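Local coordinates for ribokinase (Staphylococcus aureus, PDB 3RY7), which catalyses the magnesium-dependent transfer of phosphate from ATP to O-5 of D-ribose, yielding ribose 5-phosphate, at residues A49-Q54 and K77-D82; S150-A155 and S178-I183. One frame throughout, in Å; residues are numbered along the deposited sequence.

Contact 1: A49-Q54 and K77-D82; sequences ATARMQ and KVAHID
Ala51 and Ala79 bring the two backbones to 6.1 Å, CA to CA, where the C-terminal ends of helices 42-52 and 70-78 meet; both helices belong to the α/β fold of the PfkB carbohydrate kinases, flanking its large, mostly parallel sheet. Each helix finishes in a Schellman motif, with Gln54 and His80 as the residues that turn to positive phi. Such close backbones suit alanine: the two methyls, Ala51 CB and Ala79 CB, face each other at 4.3 Å, and Ala51 CB also lies 3.9 Å from the carbonyl oxygen Ala79 O. Ile81, just past the turn, reaches in from the side. With CG1 anti to its carbonyl carbon (chi1 -65°), its longer branch, CG1 and CD1, is brought against the Ala51 methyl, while Phe59 of strand 56-64 also packs on this residue. A branched aliphatic side chain thus bridges helix and sheet, and Ala51 meets the same strand through Thr57. The neighbouring Arg52 serves another interface, its NH1 hydrogen-bonding carbonyl oxygens of Gln292 and Ile295 of the second subunit. Packing is tightest at the Ala51 methyl, where Ile81 CG1 presses to 3.5 Å from CB and Ile81 CD1 follows at 4.0 Å.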
loop_
_atom_site.group_PDB
_atom_site.type_symbol
_atom_site.label_atom_id
_atom_site.label_comp_id
_atom_site.label_asym_id
_atom_site.label_seq_id
_atom_site.Cartn_x
_atom_site.Cartn_y
_atom_site.Cartn_z
ATOM N N ALA A 49 -13.113 -1.969 -10.558
ATOM C CA ALA A 49 -12.184 -2.763 -11.367
ATOM C C ALA A 49 -12.483 -2.649 -12.862
ATOM O O ALA A 49 -11.603 -2.273 -13.639
ATOM C CB ALA A 49 -12.179 -4.227 -10.914
ATOM N N THR A 50 -13.716 -2.952 -13.276
ATOM C CA THR A 50 -14.016 -2.899 -14.705
ATOM C C THR A 50 -13.770 -1.490 -15.237
ATOM O O THR A 50 -13.261 -1.321 -16.347
ATOM C CB THR A 50 -15.471 -3.344 -15.065
ATOM O OG1 THR A 50 -16.380 -2.263 -14.833
ATOM C CG2 THR A 50 -15.894 -4.522 -14.247
ATOM N N ALA A 51 -14.115 -0.481 -14.441
ATOM C CA ALA A 51 -13.950 0.914 -14.863
ATOM C C ALA A 51 -12.471 1.343 -14.941
ATOM O O ALA A 51 -12.078 2.101 -15.825
ATOM C CB ALA A 51 -14.739 1.843 -13.946
ATOM N N ARG A 52 -11.655 0.856 -14.017
ATOM C CA ARG A 52 -10.224 1.153 -14.075
ATOM C C ARG A 52 -9.564 0.397 -15.220
ATOM O O ARG A 52 -8.500 0.789 -15.689
ATOM C CB ARG A 52 -9.521 0.886 -12.740
ATOM C CG ARG A 52 -9.630 2.074 -11.782
ATOM C CD ARG A 52 -9.056 1.812 -10.392
ATOM N NE ARG A 52 -9.510 2.854 -9.473
ATOM C CZ ARG A 52 -9.492 2.759 -8.145
ATOM N NH1 ARG A 52 -9.008 1.668 -7.550
ATOM N NH2 ARG A 52 -9.955 3.769 -7.411
ATOM N N MET A 53 -10.213 -0.671 -15.683
ATOM C CA MET A 53 -9.771 -1.367 -16.886
ATOM C C MET A 53 -10.287 -0.661 -18.132
ATOM O O MET A 53 -10.125 -1.156 -19.238
ATOM C CB MET A 53 -10.258 -2.813 -16.875
ATOM C CG MET A 53 -9.524 -3.687 -15.891
ATOM S SD MET A 53 -7.813 -3.144 -15.826
ATOM C CE MET A 53 -7.078 -4.444 -14.868
ATOM N N GLN A 54 -10.938 0.480 -17.934
ATOM C CA GLN A 54 -11.425 1.335 -19.021
ATOM C C GLN A 54 -12.625 0.795 -19.825
ATOM O O GLN A 54 -12.902 1.249 -20.941
ATOM C CB GLN A 54 -10.272 1.753 -19.930
ATOM C CG GLN A 54 -9.139 2.378 -19.138
ATOM C CD GLN A 54 -8.179 3.174 -20.003
ATOM O OE1 GLN A 54 -8.539 3.647 -21.086
ATOM N NE2 GLN A 54 -6.948 3.337 -19.520
ATOM N N LYS A 77 -16.980 8.506 -9.252
ATOM C CA LYS A 77 -16.872 9.609 -10.201
ATOM C C LYS A 77 -15.448 9.748 -10.756
ATOM O O LYS A 77 -15.255 9.918 -11.960
ATOM C CB LYS A 77 -17.345 10.927 -9.570
ATOM C CG LYS A 77 -16.928 12.173 -10.360
ATOM C CD LYS A 77 -16.969 13.445 -9.512
ATOM C CE LYS A 77 -15.955 14.485 -10.009
ATOM N NZ LYS A 77 -14.526 14.047 -9.808
ATOM N N VAL A 78 -14.454 9.673 -9.881
ATOM C CA VAL A 78 -13.064 9.709 -10.316
ATOM C C VAL A 78 -12.762 8.594 -11.314
ATOM O O VAL A 78 -11.924 8.752 -12.204
ATOM C CB VAL A 78 -12.097 9.596 -9.124
ATOM C CG1 VAL A 78 -10.739 9.065 -9.570
ATOM C CG2 VAL A 78 -11.958 10.957 -8.429
ATOM N N ALA A 79 -13.447 7.465 -11.173
ATOM C CA ALA A 79 -13.218 6.341 -12.076
ATOM C C ALA A 79 -14.056 6.448 -13.350
ATOM O O ALA A 79 -13.965 5.608 -14.235
ATOM C CB ALA A 79 -13.473 5.026 -11.363
ATOM N N HIS A 80 -14.863 7.494 -13.436
ATOM C CA HIS A 80 -15.739 7.714 -14.586
ATOM C C HIS A 80 -16.845 6.665 -14.727
ATOM O O HIS A 80 -17.316 6.357 -15.834
ATOM C CB HIS A 80 -14.931 7.882 -15.878
ATOM C CG HIS A 80 -14.104 9.130 -15.900
ATOM N ND1 HIS A 80 -12.742 9.129 -15.681
ATOM C CD2 HIS A 80 -14.455 10.428 -16.070
ATOM C CE1 HIS A 80 -12.287 10.368 -15.735
ATOM N NE2 HIS A 80 -13.307 11.177 -15.969
ATOM N N ILE A 81 -17.276 6.132 -13.591
ATOM C CA ILE A 81 -18.426 5.253 -13.571
ATOM C C ILE A 81 -19.681 6.099 -13.660
ATOM O O ILE A 81 -19.830 7.071 -12.921
ATOM C CB ILE A 81 -18.460 4.448 -12.290
ATOM C CG1 ILE A 81 -17.255 3.499 -12.238
ATOM C CG2 ILE A 81 -19.778 3.690 -12.191
ATOM C CD1 ILE A 81 -16.915 2.981 -10.839
ATOM N N ASP A 82 -20.579 5.752 -14.577
ATOM C CA ASP A 82 -21.827 6.499 -14.711
ATOM C C ASP A 82 -22.693 6.184 -13.494
ATOM O O ASP A 82 -23.038 5.031 -13.249
ATOM C CB ASP A 82 -22.536 6.162 -16.030
ATOM C CG ASP A 82 -23.896 6.854 -16.178
ATOM O OD1 ASP A 82 -24.573 6.641 -17.204
ATOM O OD2 ASP A 82 -24.299 7.611 -15.278
#

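Contact 2: S150-A155 and S178-I183; sequences SAFEIA and SLIDII
Phe152 and Leu179 meet through their first side-chain carbons, CB to CB at 3.8 Å, and from there the two chains diverge. They join helix 145-157 to the loop leading into strand 182-183, in the α/β fold of the PfkB kinases: the helix connects the parallel, adjacent sheet strands 136-140 and 161-165, and the loop enters the next strand along. The Phe152 ring points inward, away from solvent. Its chi1 of -80° sets CG anti to the carbonyl carbon and carries the ring past Leu179 toward Ile180, which meets it at the edge, near the ring plane, with CG1 at 4.1 Å from Phe152 CE1. A broad flat ring suits this place because it spans from the helix to the loop and also packs on Thr162 of strand 161-165; Ile180, buried like the ring, continues the apolar layer onto Leu164 of that strand. Leu179 turns the other way, its isobutyl group lying against the outer side of the helix and crossing the extended chain of Glu153 at a slant. Glutamate fits this exposed edge, since its methylenes can rest on leucine while the carboxylate remains at the surface. The polar backbone is held from the sheet side: Thr162 OG1 is hydrogen-bonded to both Leu179 O and Asp181 N, fixing the loop next to strand 161-165. At the outer margin, Leu179 CD1 sits 3.5 Å from Glu153 CG and 4.0 Å from the backbone nitrogen Glu153 N.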
loop_
_atom_site.group_PDB
_atom_site.type_symbol
_atom_site.label_atom_id
_atom_site.label_comp_id
_atom_site.label_asym_id
_atom_site.label_seq_id
_atom_site.Cartn_x
_atom_site.Cartn_y
_atom_site.Cartn_z
ATOM N N SER A 150 -34.638 -9.871 -12.577
ATOM C CA SER A 150 -35.266 -8.866 -13.418
ATOM C C SER A 150 -34.256 -8.189 -14.365
ATOM O O SER A 150 -34.573 -7.890 -15.532
ATOM C CB SER A 150 -36.029 -7.857 -12.554
ATOM O OG SER A 150 -35.608 -6.543 -12.847
ATOM N N ALA A 151 -33.036 -7.967 -13.872
ATOM C CA ALA A 151 -31.992 -7.369 -14.694
ATOM C C ALA A 151 -31.535 -8.344 -15.796
ATOM O O ALA A 151 -31.249 -7.937 -16.922
ATOM C CB ALA A 151 -30.814 -6.946 -13.829
ATOM N N PHE A 152 -31.489 -9.631 -15.456
ATOM C CA PHE A 152 -31.045 -10.657 -16.402
ATOM C C PHE A 152 -32.137 -10.951 -17.449
ATOM O O PHE A 152 -31.828 -11.316 -18.578
ATOM C CB PHE A 152 -30.634 -11.941 -15.662
ATOM C CG PHE A 152 -29.242 -11.886 -15.048
ATOM C CD1 PHE A 152 -28.667 -13.034 -14.488
ATOM C CD2 PHE A 152 -28.506 -10.698 -15.046
ATOM C CE1 PHE A 152 -27.372 -12.993 -13.916
ATOM C CE2 PHE A 152 -27.210 -10.651 -14.497
ATOM C CZ PHE A 152 -26.644 -11.803 -13.926
ATOM N N GLU A 153 -33.405 -10.782 -17.076
ATOM C CA GLU A 153 -34.516 -10.917 -18.049
ATOM C C GLU A 153 -34.434 -9.844 -19.120
ATOM O O GLU A 153 -34.509 -10.128 -20.324
ATOM C CB GLU A 153 -35.868 -10.886 -17.356
ATOM C CG GLU A 153 -36.172 -12.145 -16.565
ATOM C CD GLU A 153 -37.347 -11.956 -15.618
ATOM O OE1 GLU A 153 -37.612 -10.776 -15.274
ATOM O OE2 GLU A 153 -37.980 -12.973 -15.212
ATOM N N ILE A 154 -34.206 -8.615 -18.679
ATOM C CA ILE A 154 -33.997 -7.497 -19.590
ATOM C C ILE A 154 -32.803 -7.714 -20.500
ATOM O O ILE A 154 -32.894 -7.503 -21.719
ATOM C CB ILE A 154 -33.800 -6.181 -18.815
ATOM C CG1 ILE A 154 -35.082 -5.808 -18.050
ATOM C CG2 ILE A 154 -33.372 -5.055 -19.749
ATOM C CD1 ILE A 154 -34.894 -4.607 -17.133
ATOM N N ALA A 155 -31.677 -8.103 -19.901
ATOM C CA ALA A 155 -30.455 -8.349 -20.647
ATOM C C ALA A 155 -30.668 -9.422 -21.712
ATOM O O ALA A 155 -30.423 -9.197 -22.888
ATOM C CB ALA A 155 -29.339 -8.771 -19.697
ATOM N N SER A 178 -31.527 -20.144 -15.212
ATOM C CA SER A 178 -31.798 -20.268 -16.640
ATOM C C SER A 178 -31.565 -18.965 -17.389
ATOM O O SER A 178 -31.753 -18.909 -18.603
ATOM C CB SER A 178 -33.245 -20.715 -16.853
ATOM O OG SER A 178 -34.127 -19.629 -16.627
ATOM N N LEU A 179 -31.176 -17.916 -16.666
ATOM C CA LEU A 179 -30.933 -16.617 -17.278
ATOM C C LEU A 179 -29.442 -16.292 -17.374
ATOM O O LEU A 179 -29.061 -15.259 -17.928
ATOM C CB LEU A 179 -31.641 -15.515 -16.473
ATOM C CG LEU A 179 -33.162 -15.635 -16.313
ATOM C CD1 LEU A 179 -33.749 -14.443 -15.506
ATOM C CD2 LEU A 179 -33.807 -15.737 -17.688
ATOM N N ILE A 180 -28.606 -17.163 -16.818
ATOM C CA ILE A 180 -27.166 -16.901 -16.705
ATOM C C ILE A 180 -26.388 -17.432 -17.894
ATOM O O ILE A 180 -26.459 -18.621 -18.199
ATOM C CB ILE A 180 -26.599 -17.574 -15.451
ATOM C CG1 ILE A 180 -27.319 -17.063 -14.201
ATOM C CG2 ILE A 180 -25.071 -17.363 -15.360
ATOM C CD1 ILE A 180 -27.117 -17.942 -12.998
ATOM N N ASP A 181 -25.644 -16.557 -18.562
ATOM C CA ASP A 181 -24.785 -16.955 -19.675
ATOM C C ASP A 181 -23.385 -17.419 -19.204
ATOM O O ASP A 181 -22.836 -18.413 -19.703
ATOM C CB ASP A 181 -24.684 -15.802 -20.668
ATOM C CG ASP A 181 -26.034 -15.488 -21.322
ATOM O OD1 ASP A 181 -26.910 -16.388 -21.348
ATOM O OD2 ASP A 181 -26.226 -14.354 -21.805
ATOM N N ILE A 182 -22.841 -16.713 -18.216
ATOM C CA ILE A 182 -21.514 -16.989 -17.675
ATOM C C ILE A 182 -21.598 -17.033 -16.168
ATOM O O ILE A 182 -22.002 -16.048 -15.543
ATOM C CB ILE A 182 -20.519 -15.866 -18.032
ATOM C CG1 ILE A 182 -20.555 -15.538 -19.521
ATOM C CG2 ILE A 182 -19.097 -16.221 -17.581
ATOM C CD1 ILE A 182 -19.437 -14.552 -19.935
ATOM N N ILE A 183 -21.241 -18.165 -15.574
ATOM C CA ILE A 183 -21.220 -18.255 -14.130
ATOM C C ILE A 183 -19.773 -18.387 -13.622
ATOM O O ILE A 183 -18.962 -19.094 -14.218
ATOM C CB ILE A 183 -22.133 -19.383 -13.631
ATOM C CG1 ILE A 183 -22.435 -19.200 -12.154
ATOM C CG2 ILE A 183 -21.538 -20.766 -13.933
ATOM C CD1 ILE A 183 -23.546 -20.099 -11.638
#

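In the fold
Contacts 1 and 2 lie along one large, mostly parallel sheet: the first joins the ends of two helices, the second a helix to the loop before a strand. Their centres lie 23 Å apart and their nearest atoms about 12 Å apart, so they do not touch. Contact 1 packs on strand 56-64, contact 2 on strand 161-165, with strands 4-8 and 136-140 between them in the sheet. Contact 1 is nearer the probable ribose site: the side chain of Ile81 is about 7 Å from that of Ala44, assigned to substrate binding, whereas the Phe152 side chain of contact 2 is about 12 Å from Gly43, at the start of the same helix 42-52. Segment 49-54 also borders the second subunit, which does not touch contact 2.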